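Local coordinates for putative signal recognition particle protein (Chaetomium thermophilum, PDB 5CK4), which is an Arf-like GTPase, the beta subunit of the signal recognition particle receptor, which binds GDP here and probably serves protein translocation at the endoplasmic reticulum membrane, at residues K233-E237 with F279-E283; E290-G296 with R307-W311. One frame throughout, in Å; residues are numbered along the deposited sequence. Where two conformers were deposited one is given.

Contact 1: residues K233-E237 with F279-E283; sequences KSRLE and FKFEE
Lys233 and Glu237, one turn apart on helix 229-249, meet Glu282 in a salt-bridge network that joins this helix of the P-loop GTPase fold to the 3-10 turn in the loop leading to strand 291-295. The Lys233 chain runs extended from the helix, its CG opposite the backbone N (chi1 -178°), and turns only at its last torsion. There NZ faces both oxygens of the Glu282 carboxylate on their syn sides, 3.0 Å from OE1 and 3.2 Å from OE2. The same ammonium lies 2.9 Å from Glu237 OE2, which also accepts the nearly straight bond from Phe281 N (2.9 Å, 172°). These two donors reach OE2 from opposite faces of the carboxylate, the lysine on its syn side and the amide on its anti side, so the group is gripped from both. Lys233 NZ bridges Glu237 OE2 and Glu282 OE1, which lie 3.9 Å apart, and its charge probably offsets their repulsion. A methionine in place of Lys233 would probably leave these two carboxylates facing each other without their shared cation and set the Glu282 side chain free to turn. Next to the charges, the Phe281 ring carries much of the apolar part of the contact. Leu236 CB and Lys233 CG both lie at its edge, while Glu237 CG packs 3.5 Å from Phe281 CD2. Leu189 and Leu193 of helix 180-201 also touch this ring. A water donates to Glu237 OE1 at 2.7 Å and accepts from Lys280 NZ.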
loop_
_atom_site.group_PDB
_atom_site.type_symbol
_atom_site.label_atom_id
_atom_site.label_comp_id
_atom_site.label_asym_id
_atom_site.label_seq_id
_atom_site.Cartn_x
_atom_site.Cartn_y
_atom_site.Cartn_z
ATOM N N LYS A 233 -8.120 -9.249 5.545
ATOM C CA LYS A 233 -7.622 -8.543 6.730
ATOM C C LYS A 233 -7.091 -9.496 7.809
ATOM O O LYS A 233 -5.968 -9.333 8.265
ATOM C CB LYS A 233 -8.708 -7.631 7.320
ATOM C CG LYS A 233 -8.256 -6.819 8.552
ATOM C CD LYS A 233 -9.381 -5.912 9.042
ATOM C CE LYS A 233 -8.867 -4.829 9.988
ATOM N NZ LYS A 233 -8.709 -5.313 11.390
ATOM N N SER A 234 -7.893 -10.483 8.214
ATOM C CA SER A 234 -7.472 -11.395 9.275
ATOM C C SER A 234 -6.318 -12.314 8.845
ATOM O O SER A 234 -5.414 -12.589 9.632
ATOM C CB SER A 234 -8.656 -12.213 9.814
ATOM O OG SER A 234 -9.170 -13.083 8.827
ATOM N N ARG A 235 -6.327 -12.769 7.600
ATOM C CA ARG A 235 -5.235 -13.622 7.118
ATOM C C ARG A 235 -3.907 -12.869 7.034
ATOM O O ARG A 235 -2.849 -13.411 7.376
ATOM C CB ARG A 235 -5.578 -14.235 5.768
ATOM C CG ARG A 235 -6.625 -15.323 5.901
ATOM C CD ARG A 235 -6.752 -16.140 4.645
ATOM N NE ARG A 235 -7.984 -16.911 4.676
ATOM C CZ ARG A 235 -8.419 -17.665 3.671
ATOM N NH1 ARG A 235 -7.714 -17.751 2.552
ATOM N NH2 ARG A 235 -9.558 -18.332 3.792
ATOM N N LEU A 236 -3.968 -11.631 6.576
ATOM C CA LEU A 236 -2.770 -10.782 6.537
ATOM C C LEU A 236 -2.258 -10.483 7.942
ATOM O O LEU A 236 -1.048 -10.525 8.192
ATOM C CB LEU A 236 -3.045 -9.475 5.794
ATOM C CG LEU A 236 -3.159 -9.514 4.256
ATOM C CD1 LEU A 236 -3.517 -8.137 3.725
ATOM C CD2 LEU A 236 -1.882 -10.023 3.597
ATOM N N GLU A 237 -3.179 -10.183 8.857
ATOM C CA GLU A 237 -2.802 -9.848 10.230
ATOM C C GLU A 237 -2.113 -11.022 10.906
ATOM O O GLU A 237 -1.115 -10.856 11.621
ATOM C CB GLU A 237 -4.030 -9.418 11.039
ATOM C CG GLU A 237 -4.424 -7.976 10.739
ATOM C CD GLU A 237 -5.747 -7.589 11.326
ATOM O OE1 GLU A 237 -6.543 -8.490 11.679
ATOM O OE2 GLU A 237 -5.993 -6.370 11.438
ATOM N N PHE A 279 -1.156 -9.150 16.398
ATOM C CA PHE A 279 -1.102 -8.051 15.452
ATOM C C PHE A 279 -2.473 -7.688 14.902
ATOM O O PHE A 279 -3.220 -8.565 14.482
ATOM C CB PHE A 279 -0.172 -8.330 14.259
ATOM C CG PHE A 279 -0.066 -7.155 13.333
ATOM C CD1 PHE A 279 0.811 -6.110 13.624
ATOM C CD2 PHE A 279 -0.879 -7.060 12.194
ATOM C CE1 PHE A 279 0.907 -5.001 12.795
ATOM C CE2 PHE A 279 -0.794 -5.959 11.364
ATOM C CZ PHE A 279 0.096 -4.920 11.659
ATOM N N LYS A 280 -2.775 -6.388 14.887
ATOM C CA LYS A 280 -3.973 -5.861 14.231
ATOM C C LYS A 280 -3.564 -4.607 13.480
ATOM O O LYS A 280 -2.743 -3.853 13.972
ATOM C CB LYS A 280 -5.051 -5.485 15.258
ATOM C CG LYS A 280 -5.537 -6.632 16.127
ATOM C CD LYS A 280 -6.323 -7.654 15.323
ATOM C CE LYS A 280 -6.829 -8.756 16.260
ATOM N NZ LYS A 280 -7.814 -9.645 15.599
ATOM N N PHE A 281 -4.128 -4.366 12.302
ATOM C CA PHE A 281 -3.766 -3.160 11.550
ATOM C C PHE A 281 -4.050 -1.891 12.355
ATOM O O PHE A 281 -3.346 -0.872 12.234
ATOM C CB PHE A 281 -4.491 -3.124 10.203
ATOM C CG PHE A 281 -3.929 -4.086 9.200
ATOM C CD1 PHE A 281 -2.608 -3.973 8.775
ATOM C CD2 PHE A 281 -4.708 -5.110 8.686
ATOM C CE1 PHE A 281 -2.086 -4.868 7.846
ATOM C CE2 PHE A 281 -4.194 -6.000 7.752
ATOM C CZ PHE A 281 -2.879 -5.889 7.340
ATOM N N GLU A 282 -5.068 -1.964 13.203
ATOM C CA GLU A 282 -5.433 -0.821 14.025
ATOM C C GLU A 282 -4.310 -0.400 14.968
ATOM O O GLU A 282 -4.214 0.768 15.372
ATOM C CB GLU A 282 -6.709 -1.107 14.822
ATOM C CG GLU A 282 -7.984 -1.059 13.977
ATOM C CD GLU A 282 -8.232 -2.335 13.176
ATOM O OE1 GLU A 282 -7.435 -3.289 13.282
ATOM O OE2 GLU A 282 -9.244 -2.380 12.441
ATOM N N GLU A 283 -3.454 -1.341 15.330
ATOM C CA GLU A 283 -2.409 -1.011 16.295
ATOM C C GLU A 283 -1.378 -0.036 15.692
ATOM O O GLU A 283 -0.638 0.645 16.414
ATOM C CB GLU A 283 -1.767 -2.288 16.831
ATOM C CG GLU A 283 -0.529 -2.797 16.111
ATOM C CD GLU A 283 0.006 -4.068 16.779
ATOM O OE1 GLU A 283 -0.829 -4.941 17.107
ATOM O OE2 GLU A 283 1.235 -4.188 16.999
HETATM O O HOH W 1 -6.249 -10.732 13.165
#

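Contact 2: residues E290-G296 with R307-W311; sequences EVEVMGG and RWWRW
The indole of Trp308 meets strand 291-295 with its edge: Met294 O lies near the ring plane at NE1, while a water sits over one face, toward the rim. The guanidinium of Arg307 has Met294 SD over one face, and the Trp311 indole has Glu292 OE1 at its edge, tilted a little from the ring plane. These groups pack the C-terminal helix 306-313 against a strand of the central sheet in the P-loop GTPase fold, the two running roughly antiparallel (152° between the short axes). Trp308 NE1 gives Met294 O a straight bond (3.1 Å, 169°), although it approaches from above the carbonyl plane. Trp311 NE1 bonds to Glu292 OE1 at 2.7 Å with a more bent geometry, and it too comes from above the acceptor's plane, the carboxylate standing almost perpendicular to the indole. Between the two tryptophans runs Met294. Its CG is directed away from the backbone N (chi1 -178°), carrying SD to 3.8 Å from Trp308 CD1 in an oblique Met-aromatic contact, and the bend at chi3 brings CE to 3.6 Å from Trp311 CD1. The carboxylate of Glu290, salt-bridged to Arg315, passes beside the benzo ring of Trp311, and Arg315 also makes a cation-pi contact with that indole. At the other end of the strand, Gly296 has no side chain, which lets its CA lie 3.4 Å from Trp308 CZ2.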
loop_
_atom_site.group_PDB
_atom_site.type_symbol
_atom_site.label_atom_id
_atom_site.label_comp_id
_atom_site.label_asym_id
_atom_site.label_seq_id
_atom_site.Cartn_x
_atom_site.Cartn_y
_atom_site.Cartn_z
ATOM N N GLU A 290 -2.765 5.152 9.553
ATOM C CA GLU A 290 -4.066 4.552 9.298
ATOM C C GLU A 290 -3.927 3.493 8.210
ATOM O O GLU A 290 -3.457 3.788 7.122
ATOM C CB GLU A 290 -5.081 5.619 8.897
ATOM C CG GLU A 290 -6.503 5.097 8.833
ATOM C CD GLU A 290 -7.494 6.168 8.417
ATOM O OE1 GLU A 290 -7.069 7.324 8.197
ATOM O OE2 GLU A 290 -8.696 5.849 8.319
ATOM N N VAL A 291 -4.337 2.258 8.513
ATOM C CA VAL A 291 -4.188 1.149 7.575
ATOM C C VAL A 291 -5.533 0.454 7.467
ATOM O O VAL A 291 -6.073 0.014 8.485
ATOM C CB VAL A 291 -3.090 0.141 8.020
ATOM C CG1 VAL A 291 -2.929 -0.958 6.971
ATOM C CG2 VAL A 291 -1.750 0.859 8.218
ATOM N N GLU A 292 -6.105 0.406 6.259
ATOM C CA GLU A 292 -7.448 -0.186 6.085
ATOM C C GLU A 292 -7.482 -1.164 4.904
ATOM O O GLU A 292 -6.871 -0.923 3.862
ATOM C CB GLU A 292 -8.514 0.913 5.890
ATOM C CG GLU A 292 -9.961 0.389 5.837
ATOM C CD GLU A 292 -11.017 1.490 5.857
ATOM O OE1 GLU A 292 -10.739 2.594 6.384
ATOM O OE2 GLU A 292 -12.134 1.247 5.340
ATOM N N VAL A 293 -8.215 -2.260 5.061
ATOM C CA VAL A 293 -8.336 -3.248 3.996
ATOM C C VAL A 293 -9.691 -3.034 3.328
ATOM O O VAL A 293 -10.716 -2.910 4.009
ATOM C CB VAL A 293 -8.227 -4.674 4.551
ATOM C CG1 VAL A 293 -8.395 -5.717 3.440
ATOM C CG2 VAL A 293 -6.895 -4.857 5.270
ATOM N N MET A 294 -9.710 -2.966 2.004
ATOM C CA MET A 294 -10.970 -2.680 1.296
ATOM C C MET A 294 -11.017 -3.494 0.014
ATOM O O MET A 294 -10.049 -3.509 -0.746
ATOM C CB MET A 294 -11.084 -1.186 0.978
ATOM C CG MET A 294 -12.404 -0.783 0.275
ATOM S SD MET A 294 -12.568 1.004 0.087
ATOM C CE MET A 294 -12.177 1.551 1.754
ATOM N N GLY A 295 -12.126 -4.188 -0.221
ATOM C CA GLY A 295 -12.268 -4.946 -1.452
ATOM C C GLY A 295 -12.654 -4.097 -2.642
ATOM O O GLY A 295 -13.240 -3.016 -2.507
ATOM N N GLY A 296 -12.315 -4.585 -3.829
ATOM C CA GLY A 296 -12.734 -3.937 -5.059
ATOM C C GLY A 296 -12.326 -4.747 -6.272
ATOM O O GLY A 296 -11.799 -5.854 -6.135
ATOM N N ARG A 307 -14.883 3.098 -4.346
ATOM C CA ARG A 307 -14.672 3.184 -2.903
ATOM C C ARG A 307 -13.194 3.398 -2.573
ATOM O O ARG A 307 -12.867 4.101 -1.614
ATOM C CB ARG A 307 -15.191 1.942 -2.176
ATOM C CG ARG A 307 -16.706 1.803 -2.172
ATOM C CD ARG A 307 -17.179 1.090 -0.912
ATOM N NE ARG A 307 -16.810 1.832 0.293
ATOM C CZ ARG A 307 -16.199 1.299 1.351
ATOM N NH1 ARG A 307 -15.887 0.007 1.367
ATOM N NH2 ARG A 307 -15.904 2.063 2.395
ATOM N N TRP A 308 -12.308 2.788 -3.360
ATOM C CA TRP A 308 -10.873 3.004 -3.190
ATOM C C TRP A 308 -10.539 4.473 -3.433
ATOM O O TRP A 308 -9.835 5.087 -2.637
ATOM C CB TRP A 308 -10.057 2.147 -4.160
ATOM C CG TRP A 308 -10.028 0.673 -3.904
ATOM C CD1 TRP A 308 -10.233 0.028 -2.723
ATOM C CD2 TRP A 308 -9.745 -0.347 -4.875
ATOM N NE1 TRP A 308 -10.111 -1.332 -2.898
ATOM C CE2 TRP A 308 -9.813 -1.585 -4.211
ATOM C CE3 TRP A 308 -9.466 -0.328 -6.248
ATOM C CZ2 TRP A 308 -9.579 -2.796 -4.864
ATOM C CZ3 TRP A 308 -9.241 -1.531 -6.897
ATOM C CH2 TRP A 308 -9.301 -2.750 -6.206
ATOM N N TRP A 309 -11.043 5.039 -4.534
ATOM C CA TRP A 309 -10.756 6.434 -4.870
ATOM C C TRP A 309 -11.293 7.398 -3.815
ATOM O O TRP A 309 -10.691 8.439 -3.551
ATOM C CB TRP A 309 -11.344 6.836 -6.235
ATOM C CG TRP A 309 -10.958 5.972 -7.422
ATOM C CD1 TRP A 309 -11.789 5.554 -8.418
ATOM C CD2 TRP A 309 -9.656 5.439 -7.740
ATOM N NE1 TRP A 309 -11.098 4.796 -9.331
ATOM C CE2 TRP A 309 -9.789 4.706 -8.938
ATOM C CE3 TRP A 309 -8.400 5.506 -7.129
ATOM C CZ2 TRP A 309 -8.716 4.044 -9.534
ATOM C CZ3 TRP A 309 -7.338 4.845 -7.721
ATOM C CH2 TRP A 309 -7.501 4.131 -8.913
ATOM N N ARG A 310 -12.436 7.058 -3.233
ATOM C CA ARG A 310 -13.061 7.902 -2.218
ATOM C C ARG A 310 -12.226 7.928 -0.939
ATOM O O ARG A 310 -12.013 8.984 -0.344
ATOM C CB ARG A 310 -14.465 7.387 -1.907
ATOM C CG ARG A 310 -15.260 8.230 -0.933
ATOM C CD ARG A 310 -16.728 7.807 -0.936
ATOM N NE ARG A 310 -17.335 7.924 -2.266
ATOM C CZ ARG A 310 -17.578 6.901 -3.084
ATOM N NH1 ARG A 310 -17.270 5.664 -2.716
ATOM N NH2 ARG A 310 -18.132 7.111 -4.274
ATOM N N TRP A 311 -11.754 6.753 -0.531
ATOM C CA TRP A 311 -10.959 6.615 0.688
ATOM C C TRP A 311 -9.691 7.469 0.609
ATOM O O TRP A 311 -9.364 8.208 1.545
ATOM C CB TRP A 311 -10.612 5.139 0.910
ATOM C CG TRP A 311 -10.024 4.811 2.253
ATOM C CD1 TRP A 311 -10.701 4.415 3.372
ATOM C CD2 TRP A 311 -8.635 4.836 2.611
ATOM N NE1 TRP A 311 -9.819 4.193 4.404
ATOM C CE2 TRP A 311 -8.545 4.447 3.962
ATOM C CE3 TRP A 311 -7.463 5.161 1.924
ATOM C CZ2 TRP A 311 -7.330 4.365 4.633
ATOM C CZ3 TRP A 311 -6.252 5.078 2.597
ATOM C CH2 TRP A 311 -6.198 4.685 3.933
HETATM O O HOH W 2 -13.596 -0.342 -4.177
#

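Overall arrangement
Contacts 1 and 2 lie on the two sides of strand 291-295, their centres about 15 Å apart, and follow one another along the chain. Val291 and Val293, pointing away from helix 306-313, join them: Phe281 CD1 of contact 1 packs 3.5 Å from Val291 CG1, and Lys233 CB lies 3.9 Å from Val293 CG2. The strand is thus held between helix 306-313 and helix 229-249 with its following loop. Contact 2 is the nearer to the nucleotide, with the Trp308 side chain about 6 Å from the bound GDP and about 3 Å from the side chain of Asn219, a GDP-binding residue (nearest atoms). In contact 1, the Leu236 side chain is about 11 Å from that of Asn219.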